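Local coordinates for protein lysozyme C (Equus asinus, PDB 5XUW) that hydrolyses the beta-1,4 linkages between N-acetylmuramic acid and N-acetylglucosamine in bacterial peptidoglycan, and carries one calcium ion per molecule, at residues L25-E33 / K118-S126; L56-W64 / D91-D101. One frame throughout, in Å; residues are numbered along the deposited sequence.

Interaction 1: L25-E33 / K118-S126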
ATOM      1  N   LEU A  25      -5.180   7.082   9.205  1.00 15.16           N
ATOM      2  CA  LEU A  25      -4.597   5.773   9.417  1.00 15.43           C
ATOM      3  C   LEU A  25      -5.564   4.645   9.008  1.00 14.90           C
ATOM      4  O   LEU A  25      -5.150   3.676   8.391  1.00 15.07           O
ATOM      5  CB  LEU A  25      -4.204   5.638  10.884  1.00 16.42           C
ATOM      6  CG  LEU A  25      -3.385   4.438  11.302  1.00 17.45           C
ATOM      7  CD1 LEU A  25      -2.042   4.429  10.591  1.00 17.87           C
ATOM      8  CD2 LEU A  25      -3.208   4.495  12.815  1.00 17.97           C
ATOM      9  N   ALA A  26      -6.849   4.774   9.332  1.00 14.72           N
ATOM     10  CA  ALA A  26      -7.829   3.738   8.956  1.00 14.21           C
ATOM     11  C   ALA A  26      -7.874   3.543   7.447  1.00 13.59           C
ATOM     12  O   ALA A  26      -7.927   2.413   6.962  1.00 13.30           O
ATOM     13  CB  ALA A  26      -9.208   4.067   9.492  1.00 14.43           C
ATOM     14  N   ASN A  27      -7.840   4.646   6.706  1.00 13.00           N
ATOM     15  CA  ASN A  27      -7.788   4.559   5.242  1.00 12.84           C
ATOM     16  C   ASN A  27      -6.557   3.823   4.713  1.00 12.33           C
ATOM     17  O   ASN A  27      -6.663   2.998   3.808  1.00 12.29           O
ATOM     18  CB  ASN A  27      -7.929   5.945   4.604  1.00 13.17           C
ATOM     19  CG  ASN A  27      -9.364   6.286   4.328  1.00 13.52           C
ATOM     20  OD1 ASN A  27      -9.986   5.679   3.461  1.00 13.27           O
ATOM     21  ND2 ASN A  27      -9.916   7.237   5.079  1.00 14.19           N
ATOM     22  N   TRP A  28      -5.401   4.126   5.283  1.00 12.12           N
ATOM     23  CA  TRP A  28      -4.152   3.442   4.919  1.00 12.25           C
ATOM     24  C   TRP A  28      -4.196   1.935   5.211  1.00 12.38           C
ATOM     25  O   TRP A  28      -3.770   1.112   4.389  1.00 12.14           O
ATOM     26  CB  TRP A  28      -2.983   4.074   5.676  1.00 12.44           C
ATOM     27  CG  TRP A  28      -2.568   5.388   5.110  1.00 12.84           C
ATOM     28  CD1 TRP A  28      -2.748   6.627   5.649  1.00 13.05           C
ATOM     29  CD2 TRP A  28      -1.903   5.582   3.866  1.00 13.41           C
ATOM     30  NE1 TRP A  28      -2.222   7.586   4.809  1.00 13.50           N
ATOM     31  CE2 TRP A  28      -1.701   6.965   3.707  1.00 13.62           C
ATOM     32  CE3 TRP A  28      -1.450   4.713   2.873  1.00 13.83           C
ATOM     33  CZ2 TRP A  28      -1.042   7.498   2.593  1.00 13.95           C
ATOM     34  CZ3 TRP A  28      -0.809   5.237   1.770  1.00 14.35           C
ATOM     35  CH2 TRP A  28      -0.606   6.615   1.641  1.00 14.36           C
ATOM     36  N   VAL A  29      -4.694   1.583   6.399  1.00 12.49           N
ATOM     37  CA  VAL A  29      -4.813   0.177   6.784  1.00 12.62           C
ATOM     38  C   VAL A  29      -5.844  -0.525   5.894  1.00 12.80           C
ATOM     39  O   VAL A  29      -5.624  -1.657   5.445  1.00 12.50           O
ATOM     40  CB  VAL A  29      -5.145   0.014   8.286  1.00 13.13           C
ATOM     41  CG1 VAL A  29      -5.344  -1.448   8.652  1.00 13.10           C
ATOM     42  CG2 VAL A  29      -4.024   0.590   9.140  1.00 13.07           C
ATOM     43  N   CYS A  30      -6.951   0.158   5.620  1.00 12.89           N
ATOM     44  CA  CYS A  30      -7.988  -0.379   4.735  1.00 13.79           C
ATOM     45  C   CYS A  30      -7.441  -0.686   3.342  1.00 13.31           C
ATOM     46  O   CYS A  30      -7.690  -1.762   2.785  1.00 12.78           O
ATOM     47  CB  CYS A  30      -9.191   0.569   4.663  1.00 14.88           C
ATOM     48  SG  CYS A  30     -10.673  -0.165   3.946  1.00 16.54           S
ATOM     49  N   MET A  31      -6.659   0.236   2.785  1.00 13.11           N
ATOM     50  CA  MET A  31      -6.066  -0.000   1.466  1.00 13.39           C
ATOM     51  C   MET A  31      -5.232  -1.281   1.514  1.00 12.83           C
ATOM     52  O   MET A  31      -5.349  -2.124   0.628  1.00 13.05           O
ATOM     53  CB  MET A  31      -5.243   1.212   1.015  1.00 13.92           C
ATOM     54  CG  MET A  31      -4.472   1.042  -0.289  1.00 13.96           C
ATOM     55  SD  MET A  31      -2.804   0.388  -0.092  1.00 15.15           S
ATOM     56  CE  MET A  31      -1.982   1.808   0.632  1.00 14.93           C
ATOM     57  N   ALA A  32      -4.440  -1.465   2.566  1.00 12.95           N
ATOM     58  CA  ALA A  32      -3.625  -2.673   2.664  1.00 13.17           C
ATOM     59  C   ALA A  32      -4.478  -3.944   2.763  1.00 13.31           C
ATOM     60  O   ALA A  32      -4.153  -4.954   2.134  1.00 13.45           O
ATOM     61  CB  ALA A  32      -2.663  -2.579   3.831  1.00 13.83           C
ATOM     62  N   GLU A  33      -5.571  -3.898   3.531  1.00 13.61           N
ATOM     63  CA  GLU A  33      -6.420  -5.080   3.684  1.00 13.68           C
ATOM     64  C   GLU A  33      -6.962  -5.527   2.335  1.00 13.70           C
ATOM     65  O   GLU A  33      -6.921  -6.709   2.004  1.00 13.51           O
ATOM     66  CB  GLU A  33      -7.601  -4.856   4.641  1.00 14.80           C
ATOM     67  CG  GLU A  33      -8.329  -6.164   4.937  1.00 15.70           C
ATOM     68  CD  GLU A  33      -9.410  -6.091   6.000  1.00 17.26           C
ATOM     69  OE1 GLU A  33      -9.601  -5.050   6.654  1.00 16.59           O
ATOM     70  OE2 GLU A  33     -10.093  -7.125   6.169  1.00 19.13           O
ATOM     71  N   LYS A 118     -16.425   5.173   2.566  1.00 19.36           N
ATOM     72  CA  LYS A 118     -17.013   4.304   3.559  1.00 19.65           C
ATOM     73  C   LYS A 118     -16.738   4.865   4.953  1.00 18.82           C
ATOM     74  O   LYS A 118     -15.756   5.590   5.174  1.00 16.99           O
ATOM     75  CB  LYS A 118     -16.466   2.884   3.424  1.00 21.24           C
ATOM     76  CG  LYS A 118     -16.700   2.242   2.056  1.00 23.04           C
ATOM     77  CD  LYS A 118     -18.049   1.552   1.962  1.00 24.70           C
ATOM     78  CE  LYS A 118     -18.435   1.232   0.525  1.00 26.09           C
ATOM     79  NZ  LYS A 118     -17.554   0.225  -0.134  1.00 26.88           N
ATOM     80  N   ASP A 119     -17.632   4.533   5.876  1.00 17.72           N
ATOM     81  CA  ASP A 119     -17.495   4.895   7.287  1.00 17.65           C
ATOM     82  C   ASP A 119     -16.519   3.923   7.953  1.00 16.65           C
ATOM     83  O   ASP A 119     -16.878   2.777   8.238  1.00 16.39           O
ATOM     84  CB  ASP A 119     -18.880   4.880   7.956  1.00 18.53           C
ATOM     85  CG  ASP A 119     -18.831   4.918   9.471  1.00 18.58           C
ATOM     86  OD1 ASP A 119     -17.831   5.367  10.059  1.00 19.37           O
ATOM     87  OD2 ASP A 119     -19.843   4.496  10.082  1.00 19.85           O
ATOM     88  N   LEU A 120     -15.289   4.398   8.178  1.00 15.72           N
ATOM     89  CA  LEU A 120     -14.227   3.634   8.856  1.00 15.38           C
ATOM     90  C   LEU A 120     -14.026   4.034  10.324  1.00 15.83           C
ATOM     91  O   LEU A 120     -13.008   3.678  10.920  1.00 15.40           O
ATOM     92  CB  LEU A 120     -12.899   3.796   8.095  1.00 15.02           C
ATOM     93  CG  LEU A 120     -12.931   3.477   6.600  1.00 15.06           C
ATOM     94  CD1 LEU A 120     -11.573   3.703   5.946  1.00 15.14           C
ATOM     95  CD2 LEU A 120     -13.406   2.047   6.377  1.00 14.82           C
ATOM     96  N   SER A 121     -15.008   4.715  10.927  1.00 16.03           N
ATOM     97  CA  SER A 121     -14.898   5.204  12.301  1.00 17.10           C
ATOM     98  C   SER A 121     -14.644   4.106  13.332  1.00 17.54           C
ATOM     99  O   SER A 121     -13.988   4.368  14.339  1.00 18.24           O
ATOM    100  CB  SER A 121     -16.157   5.980  12.711  1.00 16.91           C
ATOM    101  OG  SER A 121     -17.311   5.178  12.574  1.00 17.96           O
ATOM    102  N   GLU A 122     -15.165   2.903  13.085  1.00 17.94           N
ATOM    103  CA  GLU A 122     -14.960   1.756  13.982  1.00 19.23           C
ATOM    104  C   GLU A 122     -13.938   0.740  13.444  1.00 17.77           C
ATOM    105  O   GLU A 122     -13.679  -0.275  14.095  1.00 17.01           O
ATOM    106  CB  GLU A 122     -16.284   1.031  14.224  1.00 22.17           C
ATOM    107  CG  GLU A 122     -17.417   1.924  14.716  1.00 26.46           C
ATOM    108  CD  GLU A 122     -18.735   1.178  14.890  1.00 30.20           C
ATOM    109  OE1 GLU A 122     -18.835  -0.008  14.494  1.00 34.61           O
ATOM    110  OE2 GLU A 122     -19.688   1.790  15.421  1.00 33.67           O
ATOM    111  N   TYR A 123     -13.350   1.015  12.280  1.00 16.21           N
ATOM    112  CA  TYR A 123     -12.483   0.051  11.587  1.00 15.75           C
ATOM    113  C   TYR A 123     -11.246  -0.312  12.420  1.00 15.88           C
ATOM    114  O   TYR A 123     -10.831  -1.474  12.447  1.00 16.55           O
ATOM    115  CB  TYR A 123     -12.106   0.594  10.194  1.00 15.40           C
ATOM    116  CG  TYR A 123     -11.192  -0.307   9.366  1.00 14.84           C
ATOM    117  CD1 TYR A 123     -11.653  -1.513   8.830  1.00 15.14           C
ATOM    118  CD2 TYR A 123      -9.874   0.063   9.108  1.00 14.63           C
ATOM    119  CE1 TYR A 123     -10.813  -2.337   8.077  1.00 15.32           C
ATOM    120  CE2 TYR A 123      -9.031  -0.744   8.356  1.00 15.24           C
ATOM    121  CZ  TYR A 123      -9.493  -1.944   7.841  1.00 15.47           C
ATOM    122  OH  TYR A 123      -8.636  -2.741   7.101  1.00 15.03           O
ATOM    123  N   LEU A 124     -10.675   0.670  13.115  1.00 15.57           N
ATOM    124  CA  LEU A 124      -9.534   0.436  14.006  1.00 16.02           C
ATOM    125  C   LEU A 124      -9.929   0.481  15.486  1.00 16.51           C
ATOM    126  O   LEU A 124      -9.074   0.703  16.348  1.00 17.20           O
ATOM    127  CB  LEU A 124      -8.418   1.441  13.720  1.00 16.09           C
ATOM    128  CG  LEU A 124      -7.865   1.446  12.289  1.00 16.20           C
ATOM    129  CD1 LEU A 124      -6.741   2.469  12.180  1.00 16.74           C
ATOM    130  CD2 LEU A 124      -7.411   0.055  11.856  1.00 16.17           C
ATOM    131  N   ALA A 125     -11.195   0.199  15.789  1.00 17.91           N
ATOM    132  CA  ALA A 125     -11.698   0.306  17.161  1.00 18.55           C
ATOM    133  C   ALA A 125     -10.972  -0.656  18.103  1.00 19.27           C
ATOM    134  O   ALA A 125     -10.677  -0.303  19.233  1.00 19.83           O
ATOM    135  CB  ALA A 125     -13.205   0.085  17.209  1.00 19.21           C
ATOM    136  N   SER A 126     -10.643  -1.848  17.620  1.00 19.91           N
ATOM    137  CA  SER A 126      -9.901  -2.817  18.426  1.00 20.60           C
ATOM    138  C   SER A 126      -8.430  -2.438  18.668  1.00 21.06           C
ATOM    139  O   SER A 126      -7.790  -3.012  19.546  1.00 20.35           O
ATOM    140  CB  SER A 126     -10.015  -4.209  17.803  1.00 21.31           C
ATOM    141  OG  SER A 126      -9.502  -4.237  16.478  1.00 24.12           O
TER
HETATM  142  O   HOH W   1     -12.997   7.415   5.401  1.00 24.46           O
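The helix at 25-33 and the irregular chain of 118-126 come nearest at A26 and L124, whose CA atoms are 6.3 Å apart; L124 lies within a type I beta turn from E122 to A125. Three residues of the later segment, L120, Y123 and L124, reach across to the helix. The phenol of Y123 makes the one direct hydrogen bond between the segments: its OH gives a short bond, 2.5 Å, to OE1 of E33. The carboxylate oxygen lies at the ring edge, in its plane, and receives the proton on its anti lone pair; the two flat groups are nearly coplanar, 24° apart. With CG anti to the backbone N (chi1 179°), the ring reaches along the helix from A26 to E33. On the way it passes V29, whose CG1 is 3.8 Å from Y123 CE2, and C30, whose sulfur stands above the ring face, 4.8 Å from its centroid. This is a distant sulfur-aromatic contact, and the same sulfur is tied to C115 in a disulfide. K5, in helix 5-14, makes a cation-pi contact with the tyrosine.

L124 and L120 flank the small side chain of A26. CD1 of L124 comes within 3.6 Å of A26 CA and also touches L25. On the other flank, L120 CB is 4.0 Å from A26 CB. Beyond A26, CD1 of L120 lies 3.5 Å from OD1 of N27, an oxygen that accepts from W111. The amide nitrogen of N27 gives a hydrogen bond to a water, which returns only a weak one to the carbonyl of K118. The arrangement belongs to the alpha domain of C-type lysozymes, where the C-terminal chain packs on helix 25-36 beside the C30-C115 disulfide.

Interaction 2: L56-W64 / D91-D101. With CA (calcium ion), chain C.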
ATOM      1  N   LEU A  56       2.522  -5.554   0.135  1.00 14.31           N
ATOM      2  CA  LEU A  56       1.421  -5.115   1.002  1.00 14.53           C
ATOM      3  C   LEU A  56       0.551  -4.028   0.375  1.00 15.00           C
ATOM      4  O   LEU A  56      -0.671  -4.027   0.559  1.00 13.92           O
ATOM      5  CB  LEU A  56       2.002  -4.595   2.319  1.00 15.16           C
ATOM      6  CG  LEU A  56       1.061  -4.214   3.464  1.00 15.50           C
ATOM      7  CD1 LEU A  56       0.329  -5.437   3.984  1.00 15.92           C
ATOM      8  CD2 LEU A  56       1.846  -3.574   4.588  1.00 16.02           C
ATOM      9  N   PHE A  57       1.199  -3.093  -0.332  1.00 15.24           N
ATOM     10  CA  PHE A  57       0.509  -1.999  -1.007  1.00 15.54           C
ATOM     11  C   PHE A  57       0.409  -2.176  -2.522  1.00 15.89           C
ATOM     12  O   PHE A  57       0.038  -1.235  -3.221  1.00 15.91           O
ATOM     13  CB  PHE A  57       1.193  -0.671  -0.698  1.00 15.54           C
ATOM     14  CG  PHE A  57       1.388  -0.399   0.769  1.00 15.55           C
ATOM     15  CD1 PHE A  57       0.338  -0.547   1.676  1.00 15.85           C
ATOM     16  CD2 PHE A  57       2.619   0.059   1.242  1.00 16.26           C
ATOM     17  CE1 PHE A  57       0.521  -0.281   3.022  1.00 15.83           C
ATOM     18  CE2 PHE A  57       2.798   0.340   2.591  1.00 16.16           C
ATOM     19  CZ  PHE A  57       1.747   0.177   3.480  1.00 16.20           C
ATOM     20  N   GLN A  58       0.729  -3.369  -3.029  1.00 16.27           N
ATOM     21  CA  GLN A  58       0.553  -3.712  -4.431  1.00 16.43           C
ATOM     22  C   GLN A  58       1.098  -2.627  -5.366  1.00 17.00           C
ATOM     23  O   GLN A  58       0.396  -2.099  -6.226  1.00 16.70           O
ATOM     24  CB  GLN A  58      -0.917  -4.040  -4.700  1.00 16.47           C
ATOM     25  CG  GLN A  58      -1.344  -5.360  -4.099  1.00 16.49           C
ATOM     26  CD  GLN A  58      -0.742  -6.551  -4.819  1.00 16.96           C
ATOM     27  OE1 GLN A  58      -1.246  -6.976  -5.858  1.00 18.06           O
ATOM     28  NE2 GLN A  58       0.354  -7.082  -4.283  1.00 16.64           N
ATOM     29  N   LEU A  59       2.384  -2.338  -5.185  1.00 17.24           N
ATOM     30  CA  LEU A  59       3.069  -1.291  -5.932  1.00 17.75           C
ATOM     31  C   LEU A  59       3.526  -1.837  -7.276  1.00 18.89           C
ATOM     32  O   LEU A  59       4.125  -2.916  -7.347  1.00 18.23           O
ATOM     33  CB  LEU A  59       4.235  -0.748  -5.121  1.00 18.29           C
ATOM     34  CG  LEU A  59       3.844  -0.174  -3.761  1.00 18.59           C
ATOM     35  CD1 LEU A  59       5.057  -0.021  -2.861  1.00 18.17           C
ATOM     36  CD2 LEU A  59       3.097   1.145  -3.924  1.00 18.69           C
ATOM     37  N   ASN A  60       3.191  -1.118  -8.349  1.00 19.31           N
ATOM     38  CA  ASN A  60       3.366  -1.628  -9.701  1.00 20.47           C
ATOM     39  C   ASN A  60       4.762  -1.422 -10.294  1.00 20.42           C
ATOM     40  O   ASN A  60       5.459  -0.463  -9.974  1.00 20.27           O
ATOM     41  CB  ASN A  60       2.269  -1.103 -10.657  1.00 21.46           C
ATOM     42  CG  ASN A  60       2.442   0.348 -11.036  1.00 22.32           C
ATOM     43  OD1 ASN A  60       3.445   0.735 -11.635  1.00 23.57           O
ATOM     44  ND2 ASN A  60       1.445   1.165 -10.711  1.00 23.55           N
ATOM     45  N   SER A  61       5.103  -2.343 -11.186  1.00 21.72           N
ATOM     46  CA  SER A  61       6.397  -2.471 -11.853  1.00 22.99           C
ATOM     47  C   SER A  61       6.581  -1.531 -13.054  1.00 24.71           C
ATOM     48  O   SER A  61       7.587  -1.641 -13.754  1.00 24.02           O
ATOM     49  CB  SER A  61       6.498  -3.907 -12.378  1.00 23.48           C
ATOM     50  OG  SER A  61       5.409  -4.155 -13.286  1.00 23.96           O
ATOM     51  N   LYS A  62       5.602  -0.665 -13.329  1.00 25.52           N
ATOM     52  CA  LYS A  62       5.657   0.253 -14.468  1.00 26.48           C
ATOM     53  C   LYS A  62       6.040   1.666 -14.046  1.00 26.06           C
ATOM     54  O   LYS A  62       6.774   2.336 -14.760  1.00 24.48           O
ATOM     55  CB  LYS A  62       4.310   0.274 -15.199  1.00 28.37           C
ATOM     56  CG  LYS A  62       4.224   1.296 -16.325  1.00 30.64           C
ATOM     57  CD  LYS A  62       2.994   1.058 -17.180  1.00 33.09           C
ATOM     58  CE  LYS A  62       2.878   2.091 -18.288  1.00 34.61           C
ATOM     59  NZ  LYS A  62       1.725   1.791 -19.180  1.00 35.48           N
ATOM     60  N   TRP A  63       5.515   2.127 -12.914  1.00 25.36           N
ATOM     61  CA  TRP A  63       5.779   3.482 -12.439  1.00 26.53           C
ATOM     62  C   TRP A  63       6.623   3.584 -11.185  1.00 23.34           C
ATOM     63  O   TRP A  63       7.312   4.587 -11.011  1.00 23.54           O
ATOM     64  CB  TRP A  63       4.457   4.230 -12.218  1.00 30.22           C
ATOM     65  CG  TRP A  63       3.767   4.660 -13.501  1.00 34.97           C
ATOM     66  CD1 TRP A  63       4.358   4.951 -14.703  1.00 37.55           C
ATOM     67  CD2 TRP A  63       2.366   4.873 -13.685  1.00 39.41           C
ATOM     68  NE1 TRP A  63       3.406   5.310 -15.623  1.00 41.16           N
ATOM     69  CE2 TRP A  63       2.175   5.277 -15.026  1.00 40.69           C
ATOM     70  CE3 TRP A  63       1.249   4.758 -12.847  1.00 41.65           C
ATOM     71  CZ2 TRP A  63       0.912   5.569 -15.552  1.00 43.12           C
ATOM     72  CZ3 TRP A  63      -0.015   5.046 -13.369  1.00 43.61           C
ATOM     73  CH2 TRP A  63      -0.170   5.447 -14.713  1.00 44.27           C
ATOM     74  N   TRP A  64       6.581   2.570 -10.319  1.00 21.02           N
ATOM     75  CA  TRP A  64       7.049   2.734  -8.950  1.00 20.38           C
ATOM     76  C   TRP A  64       8.310   1.959  -8.614  1.00 19.40           C
ATOM     77  O   TRP A  64       9.217   2.519  -8.022  1.00 19.27           O
ATOM     78  CB  TRP A  64       5.914   2.399  -7.976  1.00 20.07           C
ATOM     79  CG  TRP A  64       4.701   3.219  -8.264  1.00 20.30           C
ATOM     80  CD1 TRP A  64       3.486   2.767  -8.687  1.00 20.57           C
ATOM     81  CD2 TRP A  64       4.600   4.640  -8.205  1.00 20.79           C
ATOM     82  NE1 TRP A  64       2.624   3.815  -8.876  1.00 20.70           N
ATOM     83  CE2 TRP A  64       3.283   4.982  -8.592  1.00 21.05           C
ATOM     84  CE3 TRP A  64       5.488   5.662  -7.854  1.00 21.19           C
ATOM     85  CZ2 TRP A  64       2.835   6.305  -8.637  1.00 21.72           C
ATOM     86  CZ3 TRP A  64       5.044   6.983  -7.901  1.00 22.13           C
ATOM     87  CH2 TRP A  64       3.724   7.290  -8.289  1.00 22.22           C
ATOM     88  N   ASP A  91       8.448   0.008   1.570  1.00 15.61           N
ATOM     89  CA  ASP A  91       7.067   0.001   1.016  1.00 15.46           C
ATOM     90  C   ASP A  91       6.315   1.268   1.413  1.00 15.05           C
ATOM     91  O   ASP A  91       5.625   1.894   0.581  1.00 14.80           O
ATOM     92  CB  ASP A  91       6.248  -1.205   1.491  1.00 15.52           C
ATOM     93  CG  ASP A  91       6.900  -2.534   1.179  1.00 16.58           C
ATOM     94  OD1 ASP A  91       7.987  -2.792   1.723  1.00 16.35           O
ATOM     95  OD2 ASP A  91       6.305  -3.334   0.427  1.00 16.97           O
ATOM     96  N   ILE A  92       6.453   1.649   2.681  1.00 15.13           N
ATOM     97  CA  ILE A  92       5.785   2.849   3.207  1.00 15.46           C
ATOM     98  C   ILE A  92       6.328   4.115   2.541  1.00 16.02           C
ATOM     99  O   ILE A  92       5.565   4.991   2.132  1.00 15.50           O
ATOM    100  CB  ILE A  92       5.938   2.951   4.739  1.00 15.38           C
ATOM    101  CG1 ILE A  92       5.066   1.891   5.428  1.00 15.18           C
ATOM    102  CG2 ILE A  92       5.590   4.347   5.251  1.00 15.62           C
ATOM    103  CD1 ILE A  92       5.434   1.635   6.870  1.00 15.50           C
ATOM    104  N   SER A  93       7.643   4.228   2.467  1.00 16.75           N
ATOM    105  CA  SER A  93       8.239   5.385   1.798  1.00 18.03           C
ATOM    106  C   SER A  93       7.755   5.506   0.356  1.00 17.39           C
ATOM    107  O   SER A  93       7.485   6.614  -0.100  1.00 16.77           O
ATOM    108  CB  SER A  93       9.758   5.342   1.858  1.00 19.84           C
ATOM    109  OG  SER A  93      10.229   4.123   1.355  1.00 24.55           O
ATOM    110  N   CYS A  94       7.609   4.377  -0.341  1.00 16.80           N
ATOM    111  CA  CYS A  94       7.105   4.381  -1.710  1.00 17.49           C
ATOM    112  C   CYS A  94       5.622   4.761  -1.781  1.00 16.80           C
ATOM    113  O   CYS A  94       5.218   5.558  -2.639  1.00 16.53           O
ATOM    114  CB  CYS A  94       7.353   3.032  -2.386  1.00 18.97           C
ATOM    115  SG  CYS A  94       6.874   2.957  -4.129  1.00 21.03           S
ATOM    116  N   ALA A  95       4.810   4.209  -0.881  1.00 16.09           N
ATOM    117  CA  ALA A  95       3.379   4.561  -0.842  1.00 15.97           C
ATOM    118  C   ALA A  95       3.166   6.066  -0.564  1.00 16.09           C
ATOM    119  O   ALA A  95       2.250   6.690  -1.125  1.00 15.68           O
ATOM    120  CB  ALA A  95       2.650   3.712   0.183  1.00 15.93           C
ATOM    121  N   LYS A  96       4.024   6.638   0.283  1.00 16.00           N
ATOM    122  CA  LYS A  96       4.034   8.089   0.517  1.00 17.31           C
ATOM    123  C   LYS A  96       4.270   8.867  -0.793  1.00 18.25           C
ATOM    124  O   LYS A  96       3.600   9.866  -1.040  1.00 19.62           O
ATOM    125  CB  LYS A  96       5.086   8.464   1.563  1.00 17.59           C
ATOM    126  CG  LYS A  96       4.708   8.085   2.982  1.00 18.52           C
ATOM    127  CD  LYS A  96       5.812   8.424   3.959  1.00 19.92           C
ATOM    128  CE  LYS A  96       5.403   8.123   5.387  1.00 20.54           C
ATOM    129  NZ  LYS A  96       6.451   8.513   6.361  1.00 21.18           N
ATOM    130  N   ARG A  97       5.204   8.402  -1.625  1.00 18.72           N
ATOM    131  CA  ARG A  97       5.422   8.986  -2.961  1.00 20.02           C
ATOM    132  C   ARG A  97       4.169   8.791  -3.832  1.00 19.62           C
ATOM    133  O   ARG A  97       3.697   9.746  -4.463  1.00 19.86           O
ATOM    134  CB  ARG A  97       6.717   8.418  -3.610  1.00 21.92           C
ATOM    135  CG  ARG A  97       6.945   8.658  -5.112  1.00 24.85           C
ATOM    136  CD  ARG A  97       7.328  10.091  -5.477  1.00 27.33           C
ATOM    137  NE  ARG A  97       7.399  10.325  -6.942  1.00 29.14           N
ATOM    138  CZ  ARG A  97       6.356  10.369  -7.777  1.00 31.09           C
ATOM    139  NH1 ARG A  97       5.115  10.194  -7.333  1.00 32.60           N
ATOM    140  NH2 ARG A  97       6.541  10.574  -9.087  1.00 32.13           N
ATOM    141  N   VAL A  98       3.584   7.590  -3.814  1.00 17.54           N
ATOM    142  CA  VAL A  98       2.417   7.316  -4.657  1.00 17.20           C
ATOM    143  C   VAL A  98       1.247   8.252  -4.331  1.00 17.04           C
ATOM    144  O   VAL A  98       0.669   8.829  -5.262  1.00 17.07           O
ATOM    145  CB  VAL A  98       1.951   5.841  -4.566  1.00 17.19           C
ATOM    146  CG1 VAL A  98       0.685   5.622  -5.386  1.00 17.14           C
ATOM    147  CG2 VAL A  98       3.058   4.897  -5.031  1.00 17.54           C
ATOM    148  N   VAL A  99       0.905   8.416  -3.048  1.00 16.87           N
ATOM    149  CA  VAL A  99      -0.284   9.242  -2.690  1.00 18.43           C
ATOM    150  C   VAL A  99      -0.175  10.707  -3.034  1.00 18.32           C
ATOM    151  O   VAL A  99      -1.201  11.365  -3.141  1.00 18.17           O
ATOM    152  CB  VAL A  99      -0.699   9.342  -1.185  1.00 19.66           C
ATOM    153  CG1 VAL A  99      -1.785   8.372  -0.824  1.00 21.24           C
ATOM    154  CG2 VAL A  99       0.471   9.461  -0.221  1.00 19.10           C
ATOM    155  N   ARG A 100       1.044  11.232  -3.111  1.00 19.04           N
ATOM    156  CA  ARG A 100       1.231  12.646  -3.424  1.00 20.12           C
ATOM    157  C   ARG A 100       0.931  12.953  -4.898  1.00 18.63           C
ATOM    158  O   ARG A 100       0.753  14.114  -5.249  1.00 17.83           O
ATOM    159  CB  ARG A 100       2.627  13.123  -3.009  1.00 23.09           C
ATOM    160  CG  ARG A 100       2.820  13.104  -1.503  1.00 26.31           C
ATOM    161  CD  ARG A 100       4.105  13.796  -1.077  1.00 30.34           C
ATOM    162  NE  ARG A 100       3.945  15.246  -0.954  1.00 34.34           N
ATOM    163  CZ  ARG A 100       4.942  16.119  -0.794  1.00 37.69           C
ATOM    164  NH1 ARG A 100       6.212  15.716  -0.743  1.00 39.28           N
ATOM    165  NH2 ARG A 100       4.667  17.420  -0.696  1.00 40.59           N
ATOM    166  N   ASP A 101       0.813  11.920  -5.732  1.00 17.20           N
ATOM    167  CA  ASP A 101       0.432  12.086  -7.139  1.00 17.26           C
ATOM    168  C   ASP A 101      -1.049  12.379  -7.360  1.00 16.36           C
ATOM    169  O   ASP A 101      -1.834  12.323  -6.409  1.00 15.83           O
ATOM    170  CB  ASP A 101       0.948  10.900  -7.969  1.00 17.58           C
ATOM    171  CG  ASP A 101       2.317  11.162  -8.539  1.00 17.58           C
ATOM    172  OD1 ASP A 101       3.000  12.096  -8.082  1.00 19.01           O
ATOM    173  OD2 ASP A 101       2.744  10.429  -9.435  1.00 18.24           O
TER
HETATM  174 CA    CA C 201      10.034  -4.113   2.078  1.00 17.61          CA
HETATM  175  O   HOH W   2       5.135  -5.826   1.241  1.00 14.41           O
HETATM  176  O   HOH W   3       4.032  -3.047  -1.202  1.00 15.27           O
HETATM  177  O   HOH W   4       8.131  -5.590   2.053  1.00 17.90           O
HETATM  178  O   HOH W   5      12.249  -3.889   2.866  1.00 25.01           O
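The carboxylate of D91 is engaged through both oxygens: OD1 binds the calcium ion at 2.5 Å, while D91 OD2 accepts a hydrogen bond, 2.8 Å long, from the water that takes the N-H of F57. The backbone N of F57 is 3.0 Å from that water. A second water, which takes the N-H of L56, lies 2.9 Å from D91 OD2, so the start of 56-64 is linked to the metal site through solvent. D85, D90 and the backbone carbonyls of K82 and N87 also bind the ion, with two further waters. The nearby calcium ion would be expected to favour the ionised carboxylate.

Next to this polar end, the ring of F57 turns its edge to the helix backbone, with D91 C and I92 N in its plane, and its CD2 touches A95 CB. L59 follows, its CD1 3.7 Å from the sulfur of C94, which is joined to C76. Here helix 89-100, whose beginning carries part of the calcium site, packs against the chain running through the last strand of the small antiparallel sheet, at the junction of the alpha and beta domains of a C-type lysozyme.

W64 makes the broadest contact. V98 CG2 sits over the centre of its six-membered ring in a CH-pi contact, 3.6 Å from the centroid and 14° off the normal, and CB of W63 lies over the rim of the opposite face. The bend of R97 at chi2 (73°) brings its guanidinium to the edge of the indole, where W64 CZ3 lies over the guanidinium face, 3.3 Å from R97 NH1; the two planes are nearly perpendicular, 84° apart. R97 NH1 also forms a salt bridge with D101 OD1, though its hydrogen bond is weak, while D101 OD2 approaches the tryptophan edge at CH2.

After helix 5-14 the chain enters helix 25-36, which supplies one side of interaction 1. It then passes strands 43-44 and 53-54 and enters 56-64, which holds the third strand of the sheet; after 26 intervening residues it reaches 91-101, closing the smaller loop of interaction 2. Only at 118-126 does it return to helix 25-36 and close the longer loop, within which the other lies entirely. The centres are about 19 Å apart, yet they touch through the side of helix 25-36 turned from 118-126: M31 and A32 touch F57, and W28 packs on V99. That helix thus lies between the C-terminal chain and the junction of helix 89-100 with the sheet region.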